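Local coordinates for protein ecdysteroid-phosphate phosphatase (Bombyx mori, PDB 3C7T) that hydrolyses ecdysteroid phosphates such as ecdysone 22-phosphate to the active hormones through its histidine phosphatase domain, and also has protein tyrosine phosphatase activity, at residues A[13-18]-A[56-61]; A[9-14]-A[191-196]; A[204-209]-A[236-241]. All coordinates share one frame; numbering follows the deposited sequence.

In the fold
Contacts 1 and 2, their centres about 13 Å apart, share Gly-13 and Glu-14, and both reach the bound tungstate, which probably marks the phosphate site. Contact 2 joins strand 5-11 to the start of helix 193-204 and brings together Arg-11, His-12 and His-192; contact 1 carries the chain onward from this catalytic strand end and adds Arg-15. Contact 3 lies away from the site, near the edge of the same mixed sheet, its centre about 21 Å from that of contact 2 and about 33 Å from that of contact 1. Helix 193-204 links contacts 2 and 3: its N-terminal end belongs to the former, its C-terminal end to the latter.

Contact 1 of 3, residues A[13-18]-A[56-61]. With WO4 (tungstate(VI)ion), chain E.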
ATOM      1  N   GLY A  13       0.344   9.649   6.483  1.00 17.14           N
ATOM      2  CA  GLY A  13       0.473   8.810   5.303  1.00 16.38           C
ATOM      3  C   GLY A  13      -0.106   9.502   4.078  1.00 17.18           C
ATOM      4  O   GLY A  13      -0.468  10.685   4.123  1.00 16.25           O
ATOM      5  N   GLU A  14      -0.196   8.749   2.983  1.00 15.93           N
ATOM      6  CA  GLU A  14      -0.674   9.249   1.679  1.00 16.54           C
ATOM      7  C   GLU A  14      -2.054   9.897   1.765  1.00 15.24           C
ATOM      8  O   GLU A  14      -2.981   9.312   2.324  1.00 14.41           O
ATOM      9  CB  GLU A  14      -0.726   8.084   0.675  1.00 16.80           C
ATOM     10  CG  GLU A  14      -1.217   8.476  -0.720  1.00 17.70           C
ATOM     11  CD  GLU A  14      -1.229   7.312  -1.697  1.00 23.66           C
ATOM     12  OE1 GLU A  14      -2.141   6.447  -1.628  1.00 23.93           O
ATOM     13  OE2 GLU A  14      -0.329   7.288  -2.567  1.00 23.92           O
ATOM     14  N   ARG A  15      -2.181  11.103   1.197  1.00 15.52           N
ATOM     15  CA  ARG A  15      -3.434  11.875   1.268  1.00 16.30           C
ATOM     16  C   ARG A  15      -4.353  11.620   0.073  1.00 16.38           C
ATOM     17  O   ARG A  15      -3.885  11.601  -1.084  1.00 16.68           O
ATOM     18  CB  ARG A  15      -3.093  13.381   1.273  1.00 16.31           C
ATOM     19  CG  ARG A  15      -2.513  13.861   2.594  1.00 19.31           C
ATOM     20  CD  ARG A  15      -1.906  15.224   2.444  1.00 18.71           C
ATOM     21  NE  ARG A  15      -2.867  16.285   2.096  1.00 20.33           N
ATOM     22  CZ  ARG A  15      -2.632  17.592   2.276  1.00 19.74           C
ATOM     23  NH1 ARG A  15      -1.477  17.999   2.785  1.00 22.97           N
ATOM     24  NH2 ARG A  15      -3.559  18.507   1.955  1.00 19.92           N
ATOM     25  N   VAL A  16      -5.665  11.517   0.317  1.00 15.31           N
ATOM     26  CA  VAL A  16      -6.598  11.390  -0.802  1.00 16.69           C
ATOM     27  C   VAL A  16      -6.475  12.602  -1.754  1.00 17.26           C
ATOM     28  O   VAL A  16      -6.408  12.447  -2.963  1.00 18.02           O
ATOM     29  CB  VAL A  16      -8.084  11.273  -0.328  1.00 15.57           C
ATOM     30  CG1 VAL A  16      -9.037  11.370  -1.525  1.00 16.48           C
ATOM     31  CG2 VAL A  16      -8.294   9.938   0.423  1.00 18.24           C
ATOM     32  N   ASP A  17      -6.486  13.811  -1.203  1.00 18.36           N
ATOM     33  CA  ASP A  17      -6.534  15.040  -2.043  1.00 18.87           C
ATOM     34  C   ASP A  17      -5.294  15.232  -2.930  1.00 19.93           C
ATOM     35  O   ASP A  17      -5.375  15.898  -3.979  1.00 20.46           O
ATOM     36  CB  ASP A  17      -6.866  16.285  -1.200  1.00 19.81           C
ATOM     37  CG  ASP A  17      -5.776  16.661  -0.207  1.00 20.73           C
ATOM     38  OD1 ASP A  17      -4.813  15.903   0.024  1.00 23.30           O
ATOM     39  OD2 ASP A  17      -5.893  17.748   0.415  1.00 23.00           O
ATOM     40  N   LEU A  18      -4.171  14.627  -2.544  1.00 19.16           N
ATOM     41  CA  LEU A  18      -2.953  14.748  -3.355  1.00 20.54           C
ATOM     42  C   LEU A  18      -2.788  13.601  -4.346  1.00 21.23           C
ATOM     43  O   LEU A  18      -1.952  13.679  -5.272  1.00 22.12           O
ATOM     44  CB  LEU A  18      -1.701  14.830  -2.468  1.00 20.58           C
ATOM     45  CG  LEU A  18      -1.618  16.033  -1.515  1.00 22.29           C
ATOM     46  CD1 LEU A  18      -0.259  16.111  -0.783  1.00 21.76           C
ATOM     47  CD2 LEU A  18      -1.949  17.350  -2.255  1.00 22.07           C
ATOM     48  N   LYS A  56     -11.871  20.230   2.630  1.00 23.61           N
ATOM     49  CA  LYS A  56     -10.910  21.000   3.442  1.00 24.24           C
ATOM     50  C   LYS A  56      -9.963  20.158   4.294  1.00 24.73           C
ATOM     51  O   LYS A  56      -8.888  20.635   4.705  1.00 25.75           O
ATOM     52  CB  LYS A  56     -11.674  21.954   4.367  1.00 24.09           C
ATOM     53  CG  LYS A  56     -12.441  23.043   3.631  1.00 26.19           C
ATOM     54  CD  LYS A  56     -13.433  23.750   4.528  1.00 28.76           C
ATOM     55  CE  LYS A  56     -13.955  24.976   3.817  1.00 33.46           C
ATOM     56  NZ  LYS A  56     -15.422  25.176   4.021  1.00 37.66           N
ATOM     57  N   ASP A  57     -10.362  18.925   4.582  1.00 23.51           N
ATOM     58  CA  ASP A  57      -9.688  18.117   5.604  1.00 23.17           C
ATOM     59  C   ASP A  57      -9.656  16.673   5.110  1.00 22.03           C
ATOM     60  O   ASP A  57     -10.446  15.833   5.539  1.00 21.83           O
ATOM     61  CB  ASP A  57     -10.422  18.281   6.962  1.00 23.12           C
ATOM     62  CG  ASP A  57      -9.714  17.563   8.137  1.00 26.60           C
ATOM     63  OD1 ASP A  57      -8.445  17.473   8.146  1.00 25.65           O
ATOM     64  OD2 ASP A  57     -10.451  17.108   9.055  1.00 24.37           O
ATOM     65  N   THR A  58      -8.730  16.413   4.183  1.00 21.38           N
ATOM     66  CA  THR A  58      -8.651  15.123   3.462  1.00 20.01           C
ATOM     67  C   THR A  58      -8.457  13.875   4.348  1.00 18.89           C
ATOM     68  O   THR A  58      -7.741  13.929   5.352  1.00 19.37           O
ATOM     69  CB  THR A  58      -7.521  15.189   2.416  1.00 20.44           C
ATOM     70  OG1 THR A  58      -7.619  14.062   1.533  1.00 22.70           O
ATOM     71  CG2 THR A  58      -6.152  15.236   3.108  1.00 21.54           C
ATOM     72  N   PRO A  59      -9.112  12.751   3.999  1.00 17.59           N
ATOM     73  CA  PRO A  59      -8.787  11.447   4.610  1.00 17.69           C
ATOM     74  C   PRO A  59      -7.443  10.944   4.077  1.00 17.25           C
ATOM     75  O   PRO A  59      -6.952  11.448   3.057  1.00 15.66           O
ATOM     76  CB  PRO A  59      -9.872  10.527   4.050  1.00 18.93           C
ATOM     77  CG  PRO A  59     -10.947  11.419   3.520  1.00 19.10           C
ATOM     78  CD  PRO A  59     -10.235  12.652   3.052  1.00 17.51           C
ATOM     79  N   LEU A  60      -6.876   9.932   4.737  1.00 16.52           N
ATOM     80  CA  LEU A  60      -5.834   9.109   4.094  1.00 16.55           C
ATOM     81  C   LEU A  60      -6.455   8.195   3.056  1.00 16.41           C
ATOM     82  O   LEU A  60      -7.600   7.791   3.197  1.00 17.61           O
ATOM     83  CB  LEU A  60      -5.155   8.202   5.120  1.00 16.91           C
ATOM     84  CG  LEU A  60      -4.400   8.785   6.309  1.00 16.36           C
ATOM     85  CD1 LEU A  60      -3.859   7.623   7.138  1.00 16.66           C
ATOM     86  CD2 LEU A  60      -3.256   9.703   5.806  1.00 18.27           C
ATOM     87  N   THR A  61      -5.656   7.821   2.057  1.00 15.73           N
ATOM     88  CA  THR A  61      -5.996   6.742   1.124  1.00 14.89           C
ATOM     89  C   THR A  61      -5.865   5.420   1.895  1.00 14.48           C
ATOM     90  O   THR A  61      -5.336   5.405   3.026  1.00 14.86           O
ATOM     91  CB  THR A  61      -5.000   6.702  -0.038  1.00 14.95           C
ATOM     92  OG1 THR A  61      -3.684   6.548   0.483  1.00 17.39           O
ATOM     93  CG2 THR A  61      -5.098   8.028  -0.839  1.00 14.94           C
TER
HETATM   94  W   WO4 E   1       1.508  17.473   5.005  1.00 20.56           W
HETATM   95  O1  WO4 E   1       3.178  16.874   5.771  1.00 20.07           O
HETATM   96  O2  WO4 E   1       2.063  19.319   4.520  1.00 18.66           O
HETATM   97  O3  WO4 E   1       0.890  16.785   3.248  1.00 13.35           O
HETATM   98  O4  WO4 E   1       0.022  17.806   6.246  1.00 18.26           O
HETATM   99  O   HOH W   1      -7.324  18.535   2.908  1.00 33.44           O
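Arg-15 runs across Thr-58 at about a right angle, its NE 3.6 Å from Thr-58 CG2, where the loop following the Arg-His-Gly sequence of the histidine phosphatase fold meets the connection between helices 50-56 and 62-77. The guanidinium serves two anions. NH1 donates to tungstate O3 over 2.7 Å, with that oxygen at the edge of the guanidinium, while NE and NH2 grip Asp-17 side-on, NH2 reaching Asp-17 OD2 at 2.9 Å. Both carboxylate oxygens use their syn lone pairs, and this two-point grip should limit the rotation of the arginine end.

The next shell positions this pair. With Thr-58 OG1 opposite its own backbone N (chi1 -168°), the hydroxyl accepts from Asp-17 N at 3.0 Å and donates to Pro-59 O in the carbonyl plane. Pro-59 O also takes Val-16 N at 3.0 Å in a nearly straight bond (172°). Together with Thr-61 N to Glu-14 O, this bond frames a single beta bridge between Arg-15 and Leu-60. A water joins Asp-17 OD2 to Thr-58 N.

Farther out, Thr-61 OG1 accepts from Gly-64 N, capping helix 62-77, and Glu-14 OE2 bonds Ser-251 of the second subunit. The Thr-61 hydroxyl itself donates to the anti lone pair of Glu-14 OE1, with 2.6 Å from Thr-61 OG1 to Glu-14 OE1.

Contact 2 of 3, residues A[9-14]-A[191-196]; sequences ALRHGE and GHAITL. With WO4 (tungstate(VI)ion), chain E.
Gly-191 pairs with Arg-11 as parallel neighbours at the C-terminal ends of two central strands, the place where histidine phosphatases build their catalytic pocket. Gly-191 N donates to Leu-10 O over 2.8 Å, almost straight, and His-12 N returns a more bent bond to Gly-191 O. Packing is close on this buried side: Ala-9 CB sits 3.9 Å from Leu-196 CG, and Gly-191 lacks a side chain that would run into the Thr-195 hydroxyl, which accepts His-192 N.

The tungstate is held beside this seam. His-12 NE2 binds tungsten at 2.5 Å, consistent with its role as the tele-phosphohistidine nucleophile. Its ring stands between the backbone N and carbonyl carbon (chi1 58°), and ND1 donates to Gly-13 O at 2.8 Å in the ring plane, fixing the ring's rotation and aiming NE2 at the metal. His-192 ND1 meets tungstate O4 edge-on at 2.6 Å. Arg-11 extends past the His-12 ring, CG over one face; its NE donates to tungstate O1 at 2.7 Å and its NH2 to tungstate O3, while Ala-193 N also donates to tungstate O1. A leucine in place of Arg-11 would probably cost tungstate O1 and O3 one donor each and take a positive charge from beside the anion.

The looser side is at Ala-193, partly exposed, whose CB lies near Arg-11 CD. Around the whole, strand 5-11 lies between strands 187-191 and 230-235, helix 91-104 touches both histidines, and Leu-196 packs on Phe-256 of the second subunit.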
ATOM      1  N   ALA A   9       8.722  11.195  15.793  1.00 19.73           N
ATOM      2  CA  ALA A   9       7.883  12.131  15.044  1.00 18.71           C
ATOM      3  C   ALA A   9       7.601  11.454  13.714  1.00 18.82           C
ATOM      4  O   ALA A   9       8.502  10.864  13.094  1.00 17.54           O
ATOM      5  CB  ALA A   9       8.576  13.445  14.810  1.00 19.83           C
ATOM      6  N   LEU A  10       6.343  11.498  13.319  1.00 17.83           N
ATOM      7  CA  LEU A  10       5.895  10.768  12.131  1.00 17.48           C
ATOM      8  C   LEU A  10       5.050  11.667  11.232  1.00 17.38           C
ATOM      9  O   LEU A  10       4.062  12.245  11.695  1.00 18.42           O
ATOM     10  CB  LEU A  10       5.087   9.553  12.593  1.00 17.52           C
ATOM     11  CG  LEU A  10       4.474   8.580  11.581  1.00 17.52           C
ATOM     12  CD1 LEU A  10       5.574   7.807  10.827  1.00 19.20           C
ATOM     13  CD2 LEU A  10       3.583   7.609  12.271  1.00 19.02           C
ATOM     14  N   ARG A  11       5.411  11.791   9.950  1.00 17.00           N
ATOM     15  CA  ARG A  11       4.512  12.470   8.992  1.00 16.77           C
ATOM     16  C   ARG A  11       3.293  11.569   8.681  1.00 18.09           C
ATOM     17  O   ARG A  11       3.391  10.328   8.691  1.00 17.77           O
ATOM     18  CB  ARG A  11       5.251  12.829   7.680  1.00 17.88           C
ATOM     19  CG  ARG A  11       4.448  13.748   6.772  1.00 17.74           C
ATOM     20  CD  ARG A  11       5.129  13.956   5.422  1.00 17.34           C
ATOM     21  NE  ARG A  11       4.260  14.689   4.526  1.00 16.91           N
ATOM     22  CZ  ARG A  11       4.302  14.586   3.192  1.00 19.01           C
ATOM     23  NH1 ARG A  11       5.164  13.768   2.582  1.00 19.74           N
ATOM     24  NH2 ARG A  11       3.450  15.266   2.455  1.00 20.46           N
ATOM     25  N   HIS A  12       2.152  12.190   8.395  1.00 16.69           N
ATOM     26  CA  HIS A  12       0.954  11.450   8.031  1.00 16.67           C
ATOM     27  C   HIS A  12       1.220  10.622   6.755  1.00 17.04           C
ATOM     28  O   HIS A  12       2.192  10.870   6.019  1.00 16.78           O
ATOM     29  CB  HIS A  12      -0.174  12.438   7.768  1.00 16.02           C
ATOM     30  CG  HIS A  12       0.158  13.423   6.692  1.00 14.90           C
ATOM     31  ND1 HIS A  12       0.201  13.084   5.350  1.00 14.17           N
ATOM     32  CD2 HIS A  12       0.497  14.732   6.767  1.00 16.75           C
ATOM     33  CE1 HIS A  12       0.540  14.154   4.648  1.00 18.79           C
ATOM     34  NE2 HIS A  12       0.745  15.159   5.488  1.00 13.91           N
ATOM     35  N   GLY A  13       0.344   9.649   6.483  1.00 17.14           N
ATOM     36  CA  GLY A  13       0.473   8.810   5.303  1.00 16.38           C
ATOM     37  C   GLY A  13      -0.106   9.502   4.078  1.00 17.18           C
ATOM     38  O   GLY A  13      -0.468  10.685   4.123  1.00 16.25           O
ATOM     39  N   GLU A  14      -0.196   8.749   2.983  1.00 15.93           N
ATOM     40  CA  GLU A  14      -0.674   9.249   1.679  1.00 16.54           C
ATOM     41  C   GLU A  14      -2.054   9.897   1.765  1.00 15.24           C
ATOM     42  O   GLU A  14      -2.981   9.312   2.324  1.00 14.41           O
ATOM     43  CB  GLU A  14      -0.726   8.084   0.675  1.00 16.80           C
ATOM     44  CG  GLU A  14      -1.217   8.476  -0.720  1.00 17.70           C
ATOM     45  CD  GLU A  14      -1.229   7.312  -1.697  1.00 23.66           C
ATOM     46  OE1 GLU A  14      -2.141   6.447  -1.628  1.00 23.93           O
ATOM     47  OE2 GLU A  14      -0.329   7.288  -2.567  1.00 23.92           O
ATOM     48  N   GLY A 191       2.091  13.982  12.794  1.00 19.66           N
ATOM     49  CA  GLY A 191       1.764  15.296  12.250  1.00 19.92           C
ATOM     50  C   GLY A 191       2.098  15.460  10.782  1.00 20.03           C
ATOM     51  O   GLY A 191       1.670  14.683   9.935  1.00 20.69           O
ATOM     52  N   HIS A 192       2.871  16.498  10.506  1.00 19.86           N
ATOM     53  CA  HIS A 192       3.078  17.026   9.169  1.00 19.74           C
ATOM     54  C   HIS A 192       4.571  16.867   8.842  1.00 19.98           C
ATOM     55  O   HIS A 192       5.325  16.399   9.690  1.00 20.68           O
ATOM     56  CB  HIS A 192       2.634  18.502   9.165  1.00 19.19           C
ATOM     57  CG  HIS A 192       1.203  18.695   9.580  1.00 18.10           C
ATOM     58  ND1 HIS A 192       0.139  18.509   8.719  1.00 19.34           N
ATOM     59  CD2 HIS A 192       0.667  19.025  10.778  1.00 20.22           C
ATOM     60  CE1 HIS A 192      -0.992  18.717   9.374  1.00 21.90           C
ATOM     61  NE2 HIS A 192      -0.696  19.047  10.622  1.00 22.25           N
ATOM     62  N   ALA A 193       5.002  17.247   7.640  1.00 22.28           N
ATOM     63  CA  ALA A 193       6.414  17.085   7.238  1.00 22.33           C
ATOM     64  C   ALA A 193       7.340  17.847   8.197  1.00 23.63           C
ATOM     65  O   ALA A 193       8.400  17.339   8.597  1.00 24.31           O
ATOM     66  CB  ALA A 193       6.626  17.537   5.798  1.00 22.67           C
ATOM     67  N   ILE A 194       6.881  19.032   8.612  1.00 22.92           N
ATOM     68  CA  ILE A 194       7.635  19.943   9.484  1.00 23.30           C
ATOM     69  C   ILE A 194       7.775  19.422  10.939  1.00 22.66           C
ATOM     70  O   ILE A 194       8.684  19.836  11.691  1.00 23.36           O
ATOM     71  CB  ILE A 194       6.974  21.357   9.427  1.00 23.37           C
ATOM     72  CG1 ILE A 194       7.851  22.452  10.055  1.00 26.05           C
ATOM     73  CG2 ILE A 194       5.565  21.341  10.043  1.00 23.34           C
ATOM     74  CD1 ILE A 194       9.228  22.559   9.463  1.00 28.25           C
ATOM     75  N   THR A 195       6.891  18.501  11.329  1.00 22.40           N
ATOM     76  CA  THR A 195       6.839  17.962  12.692  1.00 21.97           C
ATOM     77  C   THR A 195       8.160  17.333  13.131  1.00 22.67           C
ATOM     78  O   THR A 195       8.570  17.454  14.310  1.00 21.49           O
ATOM     79  CB  THR A 195       5.685  16.952  12.841  1.00 22.67           C
ATOM     80  OG1 THR A 195       4.462  17.626  12.555  1.00 21.48           O
ATOM     81  CG2 THR A 195       5.619  16.349  14.286  1.00 22.33           C
ATOM     82  N   LEU A 196       8.834  16.673  12.180  1.00 22.26           N
ATOM     83  CA  LEU A 196      10.111  16.028  12.463  1.00 23.46           C
ATOM     84  C   LEU A 196      11.164  17.055  12.880  1.00 24.10           C
ATOM     85  O   LEU A 196      11.797  16.894  13.932  1.00 24.67           O
ATOM     86  CB  LEU A 196      10.591  15.178  11.277  1.00 22.71           C
ATOM     87  CG  LEU A 196       9.939  13.787  11.141  1.00 23.85           C
ATOM     88  CD1 LEU A 196       8.430  13.840  10.841  1.00 24.71           C
ATOM     89  CD2 LEU A 196      10.661  12.988  10.043  1.00 21.59           C
TER
HETATM   90  W   WO4 E   1       1.508  17.473   5.005  1.00 20.56           W
HETATM   91  O1  WO4 E   1       3.178  16.874   5.771  1.00 20.07           O
HETATM   92  O2  WO4 E   1       2.063  19.319   4.520  1.00 18.66           O
HETATM   93  O3  WO4 E   1       0.890  16.785   3.248  1.00 13.35           O
HETATM   94  O4  WO4 E   1       0.022  17.806   6.246  1.00 18.26           O

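Contact 3 of 3, residues A[204-209]-A[236-241]; sequences HRLRDD and KPWDVV
Arg-207 reaches from the turn after helix 193-204 to the backbone and side chains leading into strand 239-241, outermost of the sheet within this chain, and it supplies the polar bonds of this surface contact. The type I turn from His-204 to Arg-207, closed by Arg-207 N donating to His-204 O, points the start of the arginine at the other segment. A bend in its chain (chi3 71°) then brings NH1 to Trp-238 O at 2.8 Å. The donor stands well above the carbonyl plane, 71° out of it, so the bond does not follow a lone pair. The ring edge of His-204, at CD2, faces the same Trp-238 O 3.6 Å away.

Charge pairing is looser. Arg-207 NH1 also meets Asp-239 OD1 at 3.4 Å, a salt bridge whose hydrogen bond is weak, with the guanidinium and carboxylate planes 63° apart. On its own segment, Arg-207 NH2 lies 3.5 Å from Asp-209 OD2, but that oxygen is well out of the guanidinium plane, and the attraction is one of charge alone. Asp-239 has a second cationic partner in Arg-4, through OD2.

The remaining touches are van der Waals. Pro-237 CB lies over one face of the guanidinium, toward its rim, 3.6 Å from Arg-207 NH1. His-204 CE1 is 4.1 Å from Val-240 CG2. Leu-206 CB approaches Trp-238 CD1 at 4.3 Å, and the indole also packs on Val-177 of helix 162-179 and on Met-233 and Val-7 of the sheet.

Taken together, one arginine spans two acidic residues beside the packing of Trp-238, whose backbone N is buried without a partner. The shortest bond goes to a backbone oxygen, so Arg-207 probably helps hold the chain at Trp-238, while its carboxylate contacts are longer and looser.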
ATOM      1  N   HIS A 204      16.138  19.521  21.530  1.00 30.53           N
ATOM      2  CA  HIS A 204      17.442  20.164  21.691  1.00 32.26           C
ATOM      3  C   HIS A 204      17.357  21.399  22.599  1.00 33.01           C
ATOM      4  O   HIS A 204      18.272  21.656  23.395  1.00 33.17           O
ATOM      5  CB  HIS A 204      18.072  20.500  20.335  1.00 32.25           C
ATOM      6  CG  HIS A 204      18.714  19.319  19.669  1.00 32.69           C
ATOM      7  ND1 HIS A 204      19.046  19.304  18.331  1.00 33.77           N
ATOM      8  CD2 HIS A 204      19.058  18.104  20.155  1.00 33.27           C
ATOM      9  CE1 HIS A 204      19.590  18.138  18.028  1.00 34.65           C
ATOM     10  NE2 HIS A 204      19.599  17.389  19.115  1.00 35.71           N
ATOM     11  N   ARG A 205      16.247  22.133  22.511  1.00 33.22           N
ATOM     12  CA  ARG A 205      16.021  23.282  23.394  1.00 35.05           C
ATOM     13  C   ARG A 205      15.747  22.891  24.854  1.00 36.07           C
ATOM     14  O   ARG A 205      15.807  23.746  25.750  1.00 36.35           O
ATOM     15  CB  ARG A 205      14.926  24.196  22.834  1.00 34.47           C
ATOM     16  CG  ARG A 205      15.456  25.114  21.745  1.00 34.41           C
ATOM     17  CD  ARG A 205      14.356  25.790  20.965  1.00 33.24           C
ATOM     18  NE  ARG A 205      14.872  26.579  19.833  1.00 33.87           N
ATOM     19  CZ  ARG A 205      15.355  26.070  18.701  1.00 34.09           C
ATOM     20  NH1 ARG A 205      15.419  24.751  18.518  1.00 33.94           N
ATOM     21  NH2 ARG A 205      15.787  26.883  17.751  1.00 33.95           N
ATOM     22  N   LEU A 206      15.450  21.615  25.097  1.00 37.35           N
ATOM     23  CA  LEU A 206      15.297  21.106  26.462  1.00 39.14           C
ATOM     24  C   LEU A 206      16.643  20.747  27.088  1.00 40.86           C
ATOM     25  O   LEU A 206      16.732  20.528  28.299  1.00 40.92           O
ATOM     26  CB  LEU A 206      14.332  19.915  26.521  1.00 38.89           C
ATOM     27  CG  LEU A 206      12.841  20.204  26.310  1.00 38.31           C
ATOM     28  CD1 LEU A 206      12.044  18.909  26.214  1.00 38.93           C
ATOM     29  CD2 LEU A 206      12.279  21.085  27.412  1.00 37.60           C
ATOM     30  N   ARG A 207      17.684  20.691  26.262  1.00 43.06           N
ATOM     31  CA  ARG A 207      19.043  20.486  26.749  1.00 45.71           C
ATOM     32  C   ARG A 207      19.657  21.805  27.193  1.00 47.46           C
ATOM     33  O   ARG A 207      19.276  22.883  26.727  1.00 47.91           O
ATOM     34  CB  ARG A 207      19.933  19.860  25.677  1.00 45.62           C
ATOM     35  CG  ARG A 207      19.642  18.397  25.360  1.00 46.55           C
ATOM     36  CD  ARG A 207      20.410  17.965  24.115  1.00 47.15           C
ATOM     37  NE  ARG A 207      21.846  17.860  24.364  1.00 48.13           N
ATOM     38  CZ  ARG A 207      22.565  16.746  24.230  1.00 49.27           C
ATOM     39  NH1 ARG A 207      22.005  15.611  23.814  1.00 48.59           N
ATOM     40  NH2 ARG A 207      23.865  16.772  24.494  1.00 49.20           N
ATOM     41  N   ASP A 208      20.619  21.708  28.099  1.00 49.60           N
ATOM     42  CA  ASP A 208      21.372  22.867  28.549  1.00 51.47           C
ATOM     43  C   ASP A 208      22.797  22.803  28.013  1.00 52.77           C
ATOM     44  O   ASP A 208      23.529  23.792  28.049  1.00 53.09           O
ATOM     45  CB  ASP A 208      21.343  22.937  30.075  1.00 51.45           C
ATOM     46  CG  ASP A 208      20.006  23.438  30.607  1.00 51.48           C
ATOM     47  OD1 ASP A 208      19.473  24.404  30.027  1.00 51.86           O
ATOM     48  OD2 ASP A 208      19.490  22.871  31.597  1.00 50.56           O
ATOM     49  N   ASP A 209      23.167  21.631  27.501  1.00 54.48           N
ATOM     50  CA  ASP A 209      24.508  21.370  26.978  1.00 56.20           C
ATOM     51  C   ASP A 209      24.889  22.336  25.862  1.00 56.99           C
ATOM     52  O   ASP A 209      25.979  22.916  25.876  1.00 57.39           O
ATOM     53  CB  ASP A 209      24.623  19.921  26.479  1.00 56.34           C
ATOM     54  CG  ASP A 209      24.559  18.904  27.609  1.00 57.30           C
ATOM     55  OD1 ASP A 209      25.503  18.869  28.437  1.00 58.15           O
ATOM     56  OD2 ASP A 209      23.574  18.134  27.665  1.00 57.73           O
ATOM     57  N   LYS A 236      16.820  11.312  28.308  1.00 35.49           N
ATOM     58  CA  LYS A 236      17.755  12.433  28.281  1.00 36.15           C
ATOM     59  C   LYS A 236      19.213  11.945  28.341  1.00 36.41           C
ATOM     60  O   LYS A 236      19.473  10.838  28.809  1.00 36.95           O
ATOM     61  CB  LYS A 236      17.482  13.358  29.466  1.00 36.82           C
ATOM     62  CG  LYS A 236      16.018  13.768  29.637  1.00 38.14           C
ATOM     63  CD  LYS A 236      15.893  14.966  30.584  1.00 40.23           C
ATOM     64  CE  LYS A 236      15.968  14.553  32.028  1.00 41.17           C
ATOM     65  NZ  LYS A 236      15.846  15.740  32.928  1.00 43.06           N
ATOM     66  N   PRO A 237      20.169  12.755  27.844  1.00 36.54           N
ATOM     67  CA  PRO A 237      19.940  14.010  27.142  1.00 36.45           C
ATOM     68  C   PRO A 237      19.559  13.672  25.700  1.00 35.76           C
ATOM     69  O   PRO A 237      19.980  12.632  25.171  1.00 35.94           O
ATOM     70  CB  PRO A 237      21.304  14.682  27.190  1.00 36.32           C
ATOM     71  CG  PRO A 237      22.260  13.535  27.117  1.00 36.61           C
ATOM     72  CD  PRO A 237      21.609  12.431  27.918  1.00 36.98           C
ATOM     73  N   TRP A 238      18.776  14.537  25.073  1.00 35.60           N
ATOM     74  CA  TRP A 238      18.159  14.211  23.784  1.00 34.79           C
ATOM     75  C   TRP A 238      19.129  14.183  22.597  1.00 34.94           C
ATOM     76  O   TRP A 238      19.677  15.222  22.220  1.00 35.17           O
ATOM     77  CB  TRP A 238      16.985  15.157  23.532  1.00 34.45           C
ATOM     78  CG  TRP A 238      15.947  15.052  24.609  1.00 33.91           C
ATOM     79  CD1 TRP A 238      15.662  15.979  25.574  1.00 33.95           C
ATOM     80  CD2 TRP A 238      15.080  13.939  24.850  1.00 33.06           C
ATOM     81  NE1 TRP A 238      14.659  15.509  26.398  1.00 33.95           N
ATOM     82  CE2 TRP A 238      14.286  14.260  25.971  1.00 33.49           C
ATOM     83  CE3 TRP A 238      14.898  12.694  24.219  1.00 33.69           C
ATOM     84  CZ2 TRP A 238      13.314  13.388  26.475  1.00 33.87           C
ATOM     85  CZ3 TRP A 238      13.943  11.827  24.723  1.00 33.58           C
ATOM     86  CH2 TRP A 238      13.154  12.184  25.839  1.00 33.82           C
ATOM     87  N   ASP A 239      19.329  12.986  22.028  1.00 34.63           N
ATOM     88  CA  ASP A 239      20.165  12.767  20.831  1.00 34.81           C
ATOM     89  C   ASP A 239      19.326  12.298  19.621  1.00 33.75           C
ATOM     90  O   ASP A 239      18.520  11.376  19.751  1.00 33.78           O
ATOM     91  CB  ASP A 239      21.210  11.666  21.083  1.00 35.58           C
ATOM     92  CG  ASP A 239      22.311  12.080  22.051  1.00 37.83           C
ATOM     93  OD1 ASP A 239      23.026  13.074  21.774  1.00 40.71           O
ATOM     94  OD2 ASP A 239      22.498  11.372  23.070  1.00 41.06           O
ATOM     95  N   VAL A 240      19.554  12.909  18.457  1.00 32.96           N
ATOM     96  CA  VAL A 240      19.009  12.425  17.173  1.00 31.58           C
ATOM     97  C   VAL A 240      19.677  11.105  16.779  1.00 31.45           C
ATOM     98  O   VAL A 240      20.897  11.052  16.566  1.00 30.96           O
ATOM     99  CB  VAL A 240      19.210  13.458  16.023  1.00 32.24           C
ATOM    100  CG1 VAL A 240      18.929  12.820  14.659  1.00 31.53           C
ATOM    101  CG2 VAL A 240      18.337  14.677  16.237  1.00 31.63           C
ATOM    102  N   VAL A 241      18.868  10.047  16.680  1.00 29.91           N
ATOM    103  CA  VAL A 241      19.372   8.701  16.426  1.00 28.92           C
ATOM    104  C   VAL A 241      18.564   7.996  15.335  1.00 28.12           C
ATOM    105  O   VAL A 241      17.478   8.435  14.960  1.00 26.90           O
ATOM    106  CB  VAL A 241      19.380   7.831  17.702  1.00 29.36           C
ATOM    107  CG1 VAL A 241      20.177   8.522  18.811  1.00 29.80           C
ATOM    108  CG2 VAL A 241      17.954   7.522  18.181  1.00 30.59           C
TER